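Local coordinates for iron-sulfur cluster assembly scaffold protein IscU (Streptococcus pyogenes, PDB 1SU0), which probably serves as a scaffold on which the desulfurase IscS assembles iron-sulfur clusters before they are handed on to other proteins, at residues D51-E56 against K82-A87; N63-S68 against I125-L130; A70-M75 against T129-A134. All coordinates share one frame; numbering follows the deposited sequence.

Contact 1: residues D51-E56 against K82-A87; sequences DEDKIE and KSKEEA
Ile-55 reaches across to the first turn of the helix at 84-97 with its terminal methyl, CD1 lying 4.2 Å from Ala-87 CB. With chi1 at -70°, CG1 stands opposite the carbonyl carbon, and chi2 (161°) straightens the branch, so that CD1 meets Ala-87. Val-48 and Phe-50 of the neighbouring strand also touch Ile-55, while Ala-87 rests against Leu-135 and Ile-139 of the C-terminal helix. On the outer side, Asp-53 and Lys-84 pass each other at a slant: Asp-53 OD1 meets the chain of Lys-84 at CG (4.2 Å), and the amino group runs on past the carboxylate, leaving NZ 5.3 Å from Asp-53 OD2. The Lys-54 side chain makes contact near its root, CB lying 4.1 Å from Lys-82 O; it then bends away, and NZ forms a salt bridge with Asp-51 OD2 (2.7 Å), approaching nearly in line with the C-O bond. Ser-83 caps the helix: its OG accepts an almost straight bond from Glu-86 N (173°) and a weak one from Glu-85 N. The cross-contact is therefore one apolar pair inside, backbone packing between, and at most a loose electrostatic attraction outside, where the Asp-53 carboxylate lies beside the helix N terminus.

Contact 2: residues N63-S68 against I125-L130; sequences NGCTIS and IKCSTL. With ZN (zinc ion), chain B.
Two cysteines converge on one zinc ion with unequal grips: Cys-127 SG binds at 2.2 Å, whereas Cys-65 SG stands off at 2.6 Å. Cys-65 SG and Cys-127 SG lie 3.7 Å apart. They arrive from different directions, Cys-65 from the turn just before the helix at 66-79 and Cys-127 from within the helix at 122-139. With chi1 at 74°, Cys-65 SG folds back between its own backbone N and carbonyl carbon, where it also receives a weak capping bond from Ser-68 N (3.5 Å). This second demand on the sulfur may temper its donation to the metal. In the first turn of its helix, Ser-68 OG donates to Cys-127 O (3.1 Å) from 32° off the carbonyl plane, and Ser-68 CA adds a C-H...O contact to the same oxygen. A water links Cys-127 O with Ser-68 O, though it has more acceptors around it than protons to give. Beside these polar links Ile-67 lays its CG2 branch against Cys-127 CB (4.0 Å) and Ser-128 CB, an apolar contact beside the Cys-127 side chain. Asp-42, which also touches Ser-68, gives the zinc a further ligand, and Cys-40 belongs to the same site. This is the three-cysteine, one-aspartate site of an IscU scaffold of the NifU family, in which zinc probably stands in for the iron-sulfur cluster.

Contact 3: residues A70-M75 against T129-A134; sequences ASSSMM and TLAWNA
Met-75 spans the groove between the helices at 66-79 and 122-139, and its side chain runs over the indole of Trp-132. Met-75 CB leaves its helix toward the partner and settles against the ring fusion, 3.7 Å from Trp-132 CE2. Met-75 CG, placed opposite the backbone N (chi1 -180°), sits over the six-membered ring of Trp-132, 3.5 Å from its centroid and 11° off the normal: a CH-pi contact almost exactly over the middle of the face. Met-75 SD rises farther above the same face, 5.1 Å from the centroid of the Trp-132 six-membered ring, a more distant Met-aromatic contact. The bends at chi2 and chi3 then carry Met-75 CE off the ring and onto the next residue back, where it packs 3.6 Å from Ala-131 CB and also lies near Ala-131 O. Ala-131 CB thus meets two residues of the partner helix, Met-75 and Ser-72, for Ser-72 OG comes to 3.3 Å from it while spending its polar bond on Ser-68 O. At the indole edge, close to the ring plane, stands Ser-71 OG, which bonds to Ser-128 O rather than to the tryptophan. Trp-132 NE1 instead donates to a water (3.0 Å), which in turn donates to Ser-71 O (2.7 Å). Leu-46 of the sheet touches Met-75, and Phe-94 of the helix at 84-97 stacks with the indole. The helix axes here pass 8.0 Å apart at -42°, consistent with the small residues Ser-72 and Ala-131 at the crossing. Within this buried core the cohesion is chiefly dispersion between thioether, methyl and indole, and the one indole N-H is satisfied through a water bridging to the other helix.

How the contacts relate
From the N terminus, the chain first supplies 51-56, the turn leading into the strand at 55-63, then 63-68, which enters the helix at 66-79, and 70-75 within that helix. Only then does 82-87 return to close contact 1, a loop holding that strand and helix. The long C-terminal helix closes contacts 2 and 3 through overlapping segments that share Thr-129 and Leu-130. Contact 1 crosses both of the others, whereas contacts 2 and 3 end on one shared stretch of the C-terminal helix. Contacts 2 and 3 touch and follow one helix pair from the metal site inward, while contact 1, on the far side of the chain's centre from contact 2, ties the sheet's edge to the helix at 84-97.

Contact 1: residues D51-E56 against K82-A87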
# COMPACT_ATOMS: atom_id res chain seq x y z
N ASP A 51 -5.03 11.69 -14.22
CA ASP A 51 -5.10 12.77 -15.22
C ASP A 51 -5.21 12.16 -16.60
O ASP A 51 -6.02 12.60 -17.42
CB ASP A 51 -3.90 13.72 -15.09
CG ASP A 51 -2.88 13.56 -16.21
OD1 ASP A 51 -3.01 14.25 -17.24
OD2 ASP A 51 -1.92 12.77 -16.14
N GLU A 52 -4.39 11.14 -16.85
CA GLU A 52 -4.45 10.33 -18.05
C GLU A 52 -4.99 8.98 -17.58
O GLU A 52 -5.82 8.91 -16.66
CB GLU A 52 -3.05 10.23 -18.67
CG GLU A 52 -3.01 9.89 -20.16
CD GLU A 52 -3.10 11.11 -21.06
OE1 GLU A 52 -3.09 10.92 -22.29
OE2 GLU A 52 -3.19 12.25 -20.55
N ASP A 53 -4.51 7.90 -18.19
CA ASP A 53 -4.68 6.55 -17.65
C ASP A 53 -3.79 6.39 -16.40
O ASP A 53 -4.01 5.49 -15.59
CB ASP A 53 -4.32 5.51 -18.72
CG ASP A 53 -4.98 4.16 -18.48
OD1 ASP A 53 -4.32 3.13 -18.74
OD2 ASP A 53 -6.15 4.04 -18.04
N LYS A 54 -2.79 7.26 -16.25
CA LYS A 54 -1.87 7.23 -15.13
C LYS A 54 -2.46 7.81 -13.84
O LYS A 54 -3.55 8.38 -13.85
CB LYS A 54 -0.58 7.98 -15.49
CG LYS A 54 -0.64 9.50 -15.32
CD LYS A 54 0.73 10.07 -14.95
CE LYS A 54 0.72 11.59 -14.89
NZ LYS A 54 0.70 12.22 -16.26
N ILE A 55 -1.72 7.67 -12.75
CA ILE A 55 -2.11 8.22 -11.46
C ILE A 55 -1.38 9.56 -11.25
O ILE A 55 -0.18 9.59 -10.99
CB ILE A 55 -1.81 7.19 -10.32
CG1 ILE A 55 -2.77 6.00 -10.42
CG2 ILE A 55 -1.93 7.84 -8.94
CD1 ILE A 55 -2.31 4.75 -9.69
N GLU A 56 -2.12 10.65 -11.43
CA GLU A 56 -1.61 12.00 -11.17
C GLU A 56 -1.15 12.10 -9.72
O GLU A 56 0.01 12.40 -9.45
CB GLU A 56 -2.71 13.05 -11.46
CG GLU A 56 -2.25 14.34 -12.16
CD GLU A 56 -1.67 15.39 -11.22
OE1 GLU A 56 -1.88 15.31 -9.99
OE2 GLU A 56 -1.00 16.32 -11.74
N LYS A 82 1.47 5.56 -12.30
CA LYS A 82 1.70 4.27 -12.97
C LYS A 82 0.69 3.93 -14.07
O LYS A 82 0.97 4.21 -15.24
CB LYS A 82 1.80 3.13 -11.94
CG LYS A 82 3.10 3.15 -11.15
CD LYS A 82 4.29 2.67 -11.98
CE LYS A 82 5.54 2.51 -11.15
NZ LYS A 82 6.00 3.82 -10.65
N SER A 83 -0.46 3.34 -13.74
CA SER A 83 -1.40 2.85 -14.75
C SER A 83 -2.34 1.82 -14.14
O SER A 83 -1.91 0.96 -13.38
CB SER A 83 -0.65 2.25 -15.99
OG SER A 83 -1.22 1.07 -16.52
N LYS A 84 -3.63 1.90 -14.48
CA LYS A 84 -4.59 0.88 -14.05
C LYS A 84 -3.87 -0.47 -13.99
O LYS A 84 -3.86 -1.14 -12.95
CB LYS A 84 -5.84 0.79 -14.97
CG LYS A 84 -5.69 0.02 -16.35
CD LYS A 84 -7.01 0.01 -17.12
CE LYS A 84 -6.97 -0.93 -18.31
NZ LYS A 84 -8.17 -0.77 -19.21
N GLU A 85 -3.22 -0.81 -15.10
CA GLU A 85 -2.60 -2.11 -15.27
C GLU A 85 -1.25 -2.23 -14.56
O GLU A 85 -0.99 -3.25 -13.95
CB GLU A 85 -2.44 -2.43 -16.74
CG GLU A 85 -3.28 -3.61 -17.20
CD GLU A 85 -2.75 -4.20 -18.50
OE1 GLU A 85 -2.90 -3.53 -19.54
OE2 GLU A 85 -2.19 -5.33 -18.46
N GLU A 86 -0.40 -1.21 -14.66
CA GLU A 86 0.88 -1.24 -13.97
C GLU A 86 0.67 -1.38 -12.47
O GLU A 86 1.14 -2.34 -11.86
CB GLU A 86 1.69 0.02 -14.26
CG GLU A 86 2.29 0.03 -15.64
CD GLU A 86 3.40 1.04 -15.80
OE1 GLU A 86 4.32 0.75 -16.58
OE2 GLU A 86 3.35 2.12 -15.15
N ALA A 87 -0.02 -0.41 -11.89
CA ALA A 87 -0.41 -0.45 -10.49
C ALA A 87 -0.99 -1.81 -10.11
O ALA A 87 -0.61 -2.38 -9.11
CB ALA A 87 -1.41 0.65 -10.19

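Contact 2: residues N63-S68 against I125-L130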
# COMPACT_ATOMS: atom_id res chain seq x y z
N ASN A 63 -6.79 4.23 10.07
CA ASN A 63 -6.37 3.81 11.40
C ASN A 63 -6.00 2.35 11.37
O ASN A 63 -6.85 1.51 11.07
CB ASN A 63 -7.48 4.02 12.42
CG ASN A 63 -7.40 3.05 13.59
OD1 ASN A 63 -6.68 3.29 14.58
ND2 ASN A 63 -8.15 1.95 13.50
N GLY A 64 -4.75 2.05 11.69
CA GLY A 64 -4.34 0.67 11.78
C GLY A 64 -3.08 0.42 12.58
O GLY A 64 -2.43 1.34 13.07
N CYS A 65 -2.78 -0.88 12.71
CA CYS A 65 -1.51 -1.36 13.22
C CYS A 65 -0.32 -0.76 12.46
O CYS A 65 -0.48 -0.16 11.40
CB CYS A 65 -1.49 -2.91 13.23
SG CYS A 65 -1.30 -3.75 11.64
N THR A 66 0.87 -0.90 13.04
CA THR A 66 2.09 -0.44 12.40
C THR A 66 2.22 -0.97 11.00
O THR A 66 2.54 -0.23 10.07
CB THR A 66 3.30 -0.90 13.21
OG1 THR A 66 3.34 -0.18 14.43
CG2 THR A 66 4.62 -0.51 12.52
N ILE A 67 1.98 -2.27 10.85
CA ILE A 67 2.17 -2.97 9.57
C ILE A 67 1.28 -2.35 8.50
O ILE A 67 1.73 -2.09 7.40
CB ILE A 67 1.79 -4.45 9.72
CG1 ILE A 67 2.68 -5.16 10.76
CG2 ILE A 67 1.79 -5.15 8.32
CD1 ILE A 67 4.11 -5.27 10.39
N SER A 68 0.03 -2.11 8.86
CA SER A 68 -1.00 -1.69 7.89
C SER A 68 -0.82 -0.26 7.44
O SER A 68 -1.03 0.04 6.29
CB SER A 68 -2.37 -1.81 8.53
OG SER A 68 -3.34 -1.53 7.55
N ILE A 125 -1.00 -10.63 6.84
CA ILE A 125 -1.18 -10.58 5.39
C ILE A 125 -2.21 -9.52 5.02
O ILE A 125 -1.93 -8.61 4.22
CB ILE A 125 -1.62 -11.95 4.84
CG1 ILE A 125 -0.69 -13.10 5.28
CG2 ILE A 125 -1.73 -11.91 3.31
CD1 ILE A 125 0.70 -12.94 4.91
N LYS A 126 -3.40 -9.63 5.61
CA LYS A 126 -4.49 -8.71 5.29
C LYS A 126 -4.26 -7.29 5.84
O LYS A 126 -4.81 -6.32 5.31
CB LYS A 126 -5.84 -9.29 5.75
CG LYS A 126 -7.10 -8.71 5.09
CD LYS A 126 -7.24 -9.13 3.61
CE LYS A 126 -8.39 -10.12 3.41
NZ LYS A 126 -7.97 -11.52 3.75
N CYS A 127 -3.45 -7.15 6.88
CA CYS A 127 -3.04 -5.82 7.34
C CYS A 127 -2.28 -5.11 6.19
O CYS A 127 -2.57 -3.97 5.79
CB CYS A 127 -2.15 -5.92 8.60
SG CYS A 127 -2.94 -6.72 10.06
N SER A 128 -1.34 -5.84 5.61
CA SER A 128 -0.48 -5.32 4.56
C SER A 128 -1.19 -5.11 3.20
O SER A 128 -0.90 -4.16 2.49
CB SER A 128 0.70 -6.26 4.43
OG SER A 128 0.28 -7.50 3.91
N THR A 129 -2.15 -5.95 2.86
CA THR A 129 -2.80 -5.85 1.54
C THR A 129 -3.92 -4.82 1.46
O THR A 129 -4.28 -4.40 0.37
CB THR A 129 -3.31 -7.19 1.07
OG1 THR A 129 -4.26 -7.68 2.02
CG2 THR A 129 -2.20 -8.24 1.05
N LEU A 130 -4.45 -4.39 2.60
CA LEU A 130 -5.58 -3.47 2.64
C LEU A 130 -5.45 -2.29 1.68
O LEU A 130 -6.35 -2.01 0.89
CB LEU A 130 -5.82 -2.97 4.08
CG LEU A 130 -7.01 -2.02 4.36
CD1 LEU A 130 -8.30 -2.41 3.69
CD2 LEU A 130 -7.24 -1.93 5.86
ZN ZN B . -3.55 -4.86 11.15
O HOH W 1 -2.40 -1.41 4.00

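Contact 3: residues A70-M75 against T129-A134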
# COMPACT_ATOMS: atom_id res chain seq x y z
N ALA A 70 2.18 1.43 7.63
CA ALA A 70 3.40 1.35 6.86
C ALA A 70 3.06 0.94 5.43
O ALA A 70 3.41 1.62 4.50
CB ALA A 70 4.38 0.38 7.48
N SER A 71 2.32 -0.14 5.27
CA SER A 71 2.03 -0.72 3.96
C SER A 71 1.21 0.22 3.07
O SER A 71 1.43 0.28 1.87
CB SER A 71 1.28 -2.03 4.13
OG SER A 71 1.22 -2.71 2.90
N SER A 72 0.30 0.99 3.67
CA SER A 72 -0.44 1.97 2.91
C SER A 72 0.48 3.05 2.40
O SER A 72 0.44 3.44 1.23
CB SER A 72 -1.54 2.57 3.76
OG SER A 72 -2.40 1.54 4.21
N SER A 73 1.35 3.52 3.29
CA SER A 73 2.24 4.61 2.96
C SER A 73 3.17 4.18 1.82
O SER A 73 3.33 4.88 0.83
CB SER A 73 2.99 5.03 4.22
OG SER A 73 4.04 5.90 3.92
N MET A 74 3.75 3.00 1.96
CA MET A 74 4.65 2.47 0.94
C MET A 74 3.93 2.18 -0.41
O MET A 74 4.48 2.38 -1.49
CB MET A 74 5.31 1.21 1.47
CG MET A 74 6.22 1.42 2.68
SD MET A 74 6.49 -0.29 3.66
CE MET A 74 8.18 0.10 4.63
N MET A 75 2.70 1.70 -0.33
CA MET A 75 1.89 1.49 -1.53
C MET A 75 1.79 2.79 -2.36
O MET A 75 1.96 2.76 -3.58
CB MET A 75 0.52 0.97 -1.13
CG MET A 75 -0.43 0.70 -2.30
SD MET A 75 -1.37 2.33 -2.86
CE MET A 75 -2.45 2.74 -1.22
N THR A 129 -2.15 -5.95 2.86
CA THR A 129 -2.80 -5.85 1.54
C THR A 129 -3.92 -4.82 1.46
O THR A 129 -4.28 -4.40 0.37
CB THR A 129 -3.31 -7.19 1.07
OG1 THR A 129 -4.26 -7.68 2.02
CG2 THR A 129 -2.20 -8.24 1.05
N LEU A 130 -4.45 -4.39 2.60
CA LEU A 130 -5.58 -3.47 2.64
C LEU A 130 -5.45 -2.29 1.68
O LEU A 130 -6.35 -2.01 0.89
CB LEU A 130 -5.82 -2.97 4.08
CG LEU A 130 -7.01 -2.02 4.36
CD1 LEU A 130 -8.30 -2.41 3.69
CD2 LEU A 130 -7.24 -1.93 5.86
N ALA A 131 -4.34 -1.59 1.76
CA ALA A 131 -4.11 -0.43 0.91
C ALA A 131 -4.12 -0.81 -0.57
O ALA A 131 -4.72 -0.13 -1.41
CB ALA A 131 -2.82 0.21 1.25
N TRP A 132 -3.45 -1.92 -0.87
CA TRP A 132 -3.37 -2.38 -2.24
C TRP A 132 -4.75 -2.65 -2.82
O TRP A 132 -5.00 -2.31 -3.96
CB TRP A 132 -2.47 -3.62 -2.32
CG TRP A 132 -1.06 -3.27 -2.05
CD1 TRP A 132 -0.41 -3.38 -0.85
CD2 TRP A 132 -0.13 -2.70 -2.97
NE1 TRP A 132 0.87 -2.91 -0.98
CE2 TRP A 132 1.08 -2.51 -2.27
CE3 TRP A 132 -0.19 -2.33 -4.32
CZ2 TRP A 132 2.22 -1.97 -2.88
CZ3 TRP A 132 0.94 -1.79 -4.92
CH2 TRP A 132 2.12 -1.62 -4.20
N ASN A 133 -5.65 -3.20 -2.01
CA ASN A 133 -7.01 -3.53 -2.46
C ASN A 133 -7.89 -2.30 -2.56
O ASN A 133 -8.82 -2.28 -3.35
CB ASN A 133 -7.62 -4.58 -1.53
CG ASN A 133 -6.81 -5.88 -1.50
OD1 ASN A 133 -7.13 -6.81 -0.78
ND2 ASN A 133 -5.71 -5.92 -2.26
N ALA A 134 -7.59 -1.27 -1.78
CA ALA A 134 -8.32 -0.00 -1.90
C ALA A 134 -7.86 0.68 -3.18
O ALA A 134 -8.59 1.48 -3.77
CB ALA A 134 -8.09 0.90 -0.69
O HOH W 2 2.92 -1.78 0.89